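Local coordinates for protein leucyl-trna synthetase (Plasmodium knowlesi, PDB 5FOF) that belongs to a cytosolic enzyme that charges tRNA(Leu) with leucine, and forms its editing domain, which in this family removes wrongly attached amino acids from tRNA(Leu), at residues S215-R229 with E244-L256. Numbering follows the deposited sequence.
Sequences SSDSADDYACLQDIR and EFLHNESFSCIQL
Asp217 grips the chain at Ser252-Cys253 with both carboxylate oxygens, an example of one carboxylate bridging a side-chain hydroxyl and the next backbone N-H. OD2 accepts a hydrogen bond from Cys253 N at 2.8 Å through its syn lone pair, the N-H nearly straight at 160°, while OD1 receives Ser252 OG at 2.9 Å almost along its C-O axis. Ser252 OG also meets Asn262 N, which helps to fix the hydroxyl. Serines extend the polar contact: Ser216 N donates to Ser250 OG (3.2 Å), itself held by Gly91 O. With OG tucked between its own backbone N and carbonyl carbon (chi1 60°), Ser216 donates to Phe251 O at 3.0 Å from well above the carbonyl plane. Within the editing domain, these bonds tie the turn before helix 219-230 to the extended chain leading into strand 254-255; Ser218 N-caps the helix, its OG accepting a hydrogen bond from Asp221 N. At the far end the extended side chain of Arg229 brings NE to Leu246 O (2.8 Å), in the carbonyl plane but tilted from the guanidinium plane. His247 CD2 lies over one guanidinium face, the imidazole and guanidinium planes 20° apart. Apolar contact is slight: Ile228 CG2 meets Leu246 CD2 at 4.1 Å, and both side chains rest on Leu197 of strand 194-198, part of the domain's large mixed sheet.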
loop_
_atom_site.group_PDB
_atom_site.type_symbol
_atom_site.label_atom_id
_atom_site.label_comp_id
_atom_site.label_asym_id
_atom_site.label_seq_id
_atom_site.Cartn_x
_atom_site.Cartn_y
_atom_site.Cartn_z
ATOM N N SER A 215 -9.980 -8.012 3.576
ATOM C CA SER A 215 -10.308 -9.052 4.534
ATOM C C SER A 215 -11.264 -10.108 4.010
ATOM O O SER A 215 -11.417 -11.147 4.651
ATOM C CB SER A 215 -10.869 -8.429 5.814
ATOM O OG SER A 215 -11.950 -7.543 5.549
ATOM N N SER A 216 -11.913 -9.852 2.873
ATOM C CA SER A 216 -12.747 -10.865 2.228
ATOM C C SER A 216 -11.939 -11.924 1.463
ATOM O O SER A 216 -12.320 -13.090 1.462
ATOM C CB SER A 216 -13.756 -10.221 1.283
ATOM O OG SER A 216 -13.108 -9.477 0.257
ATOM N N ASP A 217 -10.848 -11.509 0.816
ATOM C CA ASP A 217 -10.105 -12.349 -0.128
ATOM C C ASP A 217 -8.669 -12.608 0.324
ATOM O O ASP A 217 -7.832 -12.991 -0.495
ATOM C CB ASP A 217 -10.070 -11.680 -1.509
ATOM C CG ASP A 217 -11.444 -11.271 -2.004
ATOM O OD1 ASP A 217 -12.414 -12.027 -1.768
ATOM O OD2 ASP A 217 -11.559 -10.191 -2.650
ATOM N N SER A 218 -8.377 -12.380 1.608
ATOM C CA SER A 218 -7.066 -12.692 2.188
ATOM C C SER A 218 -7.227 -13.229 3.603
ATOM O O SER A 218 -7.859 -12.591 4.448
ATOM C CB SER A 218 -6.167 -11.460 2.182
ATOM O OG SER A 218 -5.087 -11.571 3.111
ATOM N N ALA A 219 -6.636 -14.395 3.864
ATOM C CA ALA A 219 -6.720 -15.019 5.183
ATOM C C ALA A 219 -5.929 -14.226 6.207
ATOM O O ALA A 219 -6.331 -14.116 7.358
ATOM C CB ALA A 219 -6.216 -16.446 5.114
ATOM N N ASP A 220 -4.812 -13.661 5.761
ATOM C CA ASP A 220 -3.916 -12.873 6.601
ATOM C C ASP A 220 -4.577 -11.542 6.994
ATOM O O ASP A 220 -4.481 -11.105 8.149
ATOM C CB ASP A 220 -2.622 -12.648 5.813
ATOM C CG ASP A 220 -1.507 -12.016 6.632
ATOM O OD1 ASP A 220 -1.462 -12.166 7.879
ATOM O OD2 ASP A 220 -0.638 -11.362 6.011
ATOM N N ASP A 221 -5.245 -10.907 6.023
ATOM C CA ASP A 221 -5.971 -9.652 6.250
ATOM C C ASP A 221 -7.168 -9.883 7.184
ATOM O O ASP A 221 -7.374 -9.117 8.128
ATOM C CB ASP A 221 -6.452 -9.015 4.922
ATOM C CG ASP A 221 -5.300 -8.647 3.956
ATOM O OD1 ASP A 221 -4.113 -8.539 4.368
ATOM O OD2 ASP A 221 -5.609 -8.453 2.760
ATOM N N TYR A 222 -7.941 -10.937 6.934
ATOM C CA TYR A 222 -9.062 -11.298 7.838
ATOM C C TYR A 222 -8.614 -11.532 9.292
ATOM O O TYR A 222 -9.325 -11.168 10.227
ATOM C CB TYR A 222 -9.796 -12.556 7.333
ATOM C CG TYR A 222 -11.077 -12.904 8.080
ATOM C CD1 TYR A 222 -11.057 -13.706 9.220
ATOM C CD2 TYR A 222 -12.316 -12.460 7.624
ATOM C CE1 TYR A 222 -12.230 -14.033 9.896
ATOM C CE2 TYR A 222 -13.489 -12.781 8.291
ATOM C CZ TYR A 222 -13.444 -13.565 9.426
ATOM O OH TYR A 222 -14.618 -13.883 10.070
ATOM N N ALA A 223 -7.455 -12.160 9.459
ATOM C CA ALA A 223 -6.945 -12.542 10.766
ATOM C C ALA A 223 -6.438 -11.334 11.525
ATOM O O ALA A 223 -6.563 -11.271 12.735
ATOM C CB ALA A 223 -5.817 -13.558 10.610
ATOM N N CYS A 224 -5.841 -10.391 10.810
ATOM C CA CYS A 224 -5.351 -9.173 11.432
ATOM C C CYS A 224 -6.517 -8.313 11.915
ATOM O O CYS A 224 -6.458 -7.757 13.011
ATOM C CB CYS A 224 -4.478 -8.393 10.465
ATOM S SG CYS A 224 -3.623 -7.023 11.243
ATOM N N LEU A 225 -7.560 -8.211 11.092
ATOM C CA LEU A 225 -8.797 -7.523 11.467
ATOM C C LEU A 225 -9.497 -8.123 12.693
ATOM O O LEU A 225 -9.960 -7.382 13.557
ATOM C CB LEU A 225 -9.787 -7.472 10.293
ATOM C CG LEU A 225 -9.839 -6.174 9.483
ATOM C CD1 LEU A 225 -10.859 -6.315 8.364
ATOM C CD2 LEU A 225 -10.190 -4.976 10.369
ATOM N N GLN A 226 -9.576 -9.454 12.753
ATOM C CA GLN A 226 -10.189 -10.168 13.896
ATOM C C GLN A 226 -9.495 -9.846 15.206
ATOM O O GLN A 226 -10.139 -9.489 16.189
ATOM C CB GLN A 226 -10.172 -11.681 13.671
ATOM C CG GLN A 226 -11.215 -12.171 12.671
ATOM C CD GLN A 226 -12.652 -12.034 13.163
ATOM O OE1 GLN A 226 -12.911 -11.833 14.352
ATOM N NE2 GLN A 226 -13.591 -12.149 12.242
ATOM N N ASP A 227 -8.175 -9.965 15.208
ATOM C CA ASP A 227 -7.376 -9.580 16.365
ATOM C C ASP A 227 -7.666 -8.156 16.803
ATOM O O ASP A 227 -7.850 -7.915 17.983
ATOM C CB ASP A 227 -5.868 -9.743 16.096
ATOM C CG ASP A 227 -5.402 -11.180 16.211
ATOM O OD1 ASP A 227 -6.193 -12.102 15.921
ATOM O OD2 ASP A 227 -4.227 -11.377 16.581
ATOM N N ILE A 228 -7.704 -7.225 15.852
ATOM C CA ILE A 228 -7.905 -5.807 16.166
ATOM C C ILE A 228 -9.313 -5.553 16.735
ATOM O O ILE A 228 -9.468 -4.765 17.646
ATOM C CB ILE A 228 -7.618 -4.910 14.942
ATOM C CG1 ILE A 228 -6.122 -4.915 14.628
ATOM C CG2 ILE A 228 -8.075 -3.470 15.185
ATOM C CD1 ILE A 228 -5.763 -4.390 13.246
ATOM N N ARG A 229 -10.316 -6.226 16.188
ATOM C CA ARG A 229 -11.681 -6.145 16.693
ATOM C C ARG A 229 -11.769 -6.822 18.061
ATOM O O ARG A 229 -12.226 -6.205 19.016
ATOM C CB ARG A 229 -12.676 -6.769 15.696
ATOM C CG ARG A 229 -12.859 -5.954 14.428
ATOM C CD ARG A 229 -13.581 -6.734 13.336
ATOM N NE ARG A 229 -13.656 -5.968 12.090
ATOM C CZ ARG A 229 -14.274 -6.367 10.976
ATOM N NH1 ARG A 229 -14.893 -7.546 10.936
ATOM N NH2 ARG A 229 -14.293 -5.579 9.892
ATOM N N GLU A 244 -15.857 2.388 16.156
ATOM C CA GLU A 244 -16.690 2.570 14.965
ATOM C C GLU A 244 -15.936 2.519 13.647
ATOM O O GLU A 244 -16.536 2.233 12.634
ATOM C CB GLU A 244 -17.496 3.877 15.032
ATOM C CG GLU A 244 -16.681 5.156 15.249
ATOM C CD GLU A 244 -16.760 5.714 16.673
ATOM O OE1 GLU A 244 -16.881 4.917 17.644
ATOM O OE2 GLU A 244 -16.689 6.960 16.817
ATOM N N PHE A 245 -14.638 2.797 13.652
ATOM C CA PHE A 245 -13.826 2.721 12.430
ATOM C C PHE A 245 -13.359 1.311 12.043
ATOM O O PHE A 245 -12.726 1.147 11.003
ATOM C CB PHE A 245 -12.592 3.616 12.555
ATOM C CG PHE A 245 -12.893 5.082 12.784
ATOM C CD1 PHE A 245 -14.149 5.649 12.494
ATOM C CD2 PHE A 245 -11.873 5.922 13.255
ATOM C CE1 PHE A 245 -14.379 7.004 12.707
ATOM C CE2 PHE A 245 -12.101 7.276 13.464
ATOM C CZ PHE A 245 -13.354 7.818 13.191
ATOM N N LEU A 246 -13.691 0.304 12.847
ATOM C CA LEU A 246 -13.053 -1.001 12.771
ATOM C C LEU A 246 -13.990 -2.072 12.281
ATOM O O LEU A 246 -13.748 -3.253 12.552
ATOM C CB LEU A 246 -12.567 -1.421 14.156
ATOM C CG LEU A 246 -11.674 -0.415 14.853
ATOM C CD1 LEU A 246 -11.424 -0.854 16.290
ATOM C CD2 LEU A 246 -10.372 -0.239 14.082
ATOM N N HIS A 247 -15.055 -1.700 11.570
ATOM C CA HIS A 247 -16.022 -2.708 11.131
ATOM C C HIS A 247 -16.457 -2.579 9.672
ATOM O O HIS A 247 -17.514 -3.087 9.294
ATOM C CB HIS A 247 -17.200 -2.736 12.109
ATOM C CG HIS A 247 -16.796 -3.116 13.499
ATOM N ND1 HIS A 247 -16.383 -2.186 14.434
ATOM C CD2 HIS A 247 -16.708 -4.325 14.107
ATOM C CE1 HIS A 247 -16.082 -2.805 15.564
ATOM N NE2 HIS A 247 -16.271 -4.103 15.392
ATOM N N ASN A 248 -15.596 -1.986 8.848
ATOM C CA ASN A 248 -15.887 -1.828 7.427
ATOM C C ASN A 248 -16.013 -3.172 6.719
ATOM O O ASN A 248 -15.249 -4.113 6.993
ATOM C CB ASN A 248 -14.807 -1.023 6.712
ATOM C CG ASN A 248 -14.592 0.343 7.324
ATOM O OD1 ASN A 248 -15.448 0.845 8.058
ATOM N ND2 ASN A 248 -13.430 0.949 7.034
ATOM N N GLU A 249 -17.006 -3.234 5.824
ATOM C CA GLU A 249 -17.222 -4.352 4.904
ATOM C C GLU A 249 -16.065 -4.368 3.916
ATOM O O GLU A 249 -15.496 -3.326 3.612
ATOM C CB GLU A 249 -18.551 -4.163 4.126
ATOM C CG GLU A 249 -19.018 -5.373 3.289
ATOM C CD GLU A 249 -19.544 -5.049 1.873
ATOM O OE1 GLU A 249 -19.806 -3.865 1.553
ATOM O OE2 GLU A 249 -19.709 -5.996 1.061
ATOM N N SER A 250 -15.724 -5.561 3.445
ATOM C CA SER A 250 -14.826 -5.751 2.329
ATOM C C SER A 250 -15.589 -6.568 1.308
ATOM O O SER A 250 -15.901 -7.725 1.559
ATOM C CB SER A 250 -13.587 -6.525 2.792
ATOM O OG SER A 250 -12.777 -6.951 1.708
ATOM N N PHE A 251 -15.902 -5.973 0.163
ATOM C CA PHE A 251 -16.531 -6.710 -0.922
ATOM C C PHE A 251 -15.634 -7.876 -1.378
ATOM O O PHE A 251 -14.460 -7.673 -1.693
ATOM C CB PHE A 251 -16.810 -5.780 -2.113
ATOM C CG PHE A 251 -17.725 -6.384 -3.151
ATOM C CD1 PHE A 251 -17.241 -7.289 -4.100
ATOM C CD2 PHE A 251 -19.080 -6.051 -3.178
ATOM C CE1 PHE A 251 -18.093 -7.851 -5.041
ATOM C CE2 PHE A 251 -19.933 -6.609 -4.120
ATOM C CZ PHE A 251 -19.440 -7.511 -5.056
ATOM N N SER A 252 -16.190 -9.082 -1.441
ATOM C CA SER A 252 -15.423 -10.260 -1.830
ATOM C C SER A 252 -15.343 -10.344 -3.325
ATOM O O SER A 252 -16.361 -10.530 -3.979
ATOM C CB SER A 252 -16.043 -11.537 -1.291
ATOM O OG SER A 252 -15.229 -12.639 -1.628
ATOM N N CYS A 253 -14.123 -10.221 -3.857
ATOM C CA CYS A 253 -13.891 -10.173 -5.298
ATOM C C CYS A 253 -13.682 -11.537 -5.960
ATOM O O CYS A 253 -13.619 -11.594 -7.181
ATOM C CB CYS A 253 -12.683 -9.282 -5.610
ATOM S SG CYS A 253 -12.769 -7.648 -4.856
ATOM N N ILE A 254 -13.554 -12.615 -5.171
ATOM C CA ILE A 254 -13.136 -13.934 -5.691
ATOM C C ILE A 254 -13.987 -15.116 -5.148
ATOM O O ILE A 254 -14.181 -15.235 -3.943
ATOM C CB ILE A 254 -11.626 -14.191 -5.415
ATOM C CG1 ILE A 254 -10.766 -13.077 -6.035
ATOM C CG2 ILE A 254 -11.204 -15.553 -5.971
ATOM C CD1 ILE A 254 -9.262 -13.289 -5.977
ATOM N N GLN A 255 -14.457 -15.974 -6.061
ATOM C CA GLN A 255 -15.192 -17.221 -5.765
ATOM C C GLN A 255 -14.271 -18.400 -6.002
ATOM O O GLN A 255 -13.494 -18.379 -6.954
ATOM C CB GLN A 255 -16.351 -17.425 -6.758
ATOM C CG GLN A 255 -17.660 -16.724 -6.451
ATOM C CD GLN A 255 -18.489 -16.427 -7.702
ATOM O OE1 GLN A 255 -18.110 -16.777 -8.822
ATOM N NE2 GLN A 255 -19.622 -15.758 -7.510
ATOM N N LEU A 256 -14.401 -19.444 -5.187
ATOM C CA LEU A 256 -13.799 -20.752 -5.477
ATOM C C LEU A 256 -14.902 -21.798 -5.774
ATOM O O LEU A 256 -16.041 -21.621 -5.328
ATOM C CB LEU A 256 -12.911 -21.181 -4.311
ATOM C CG LEU A 256 -11.559 -20.465 -4.230
ATOM C CD1 LEU A 256 -10.916 -20.660 -2.862
ATOM C CD2 LEU A 256 -10.614 -20.932 -5.330
#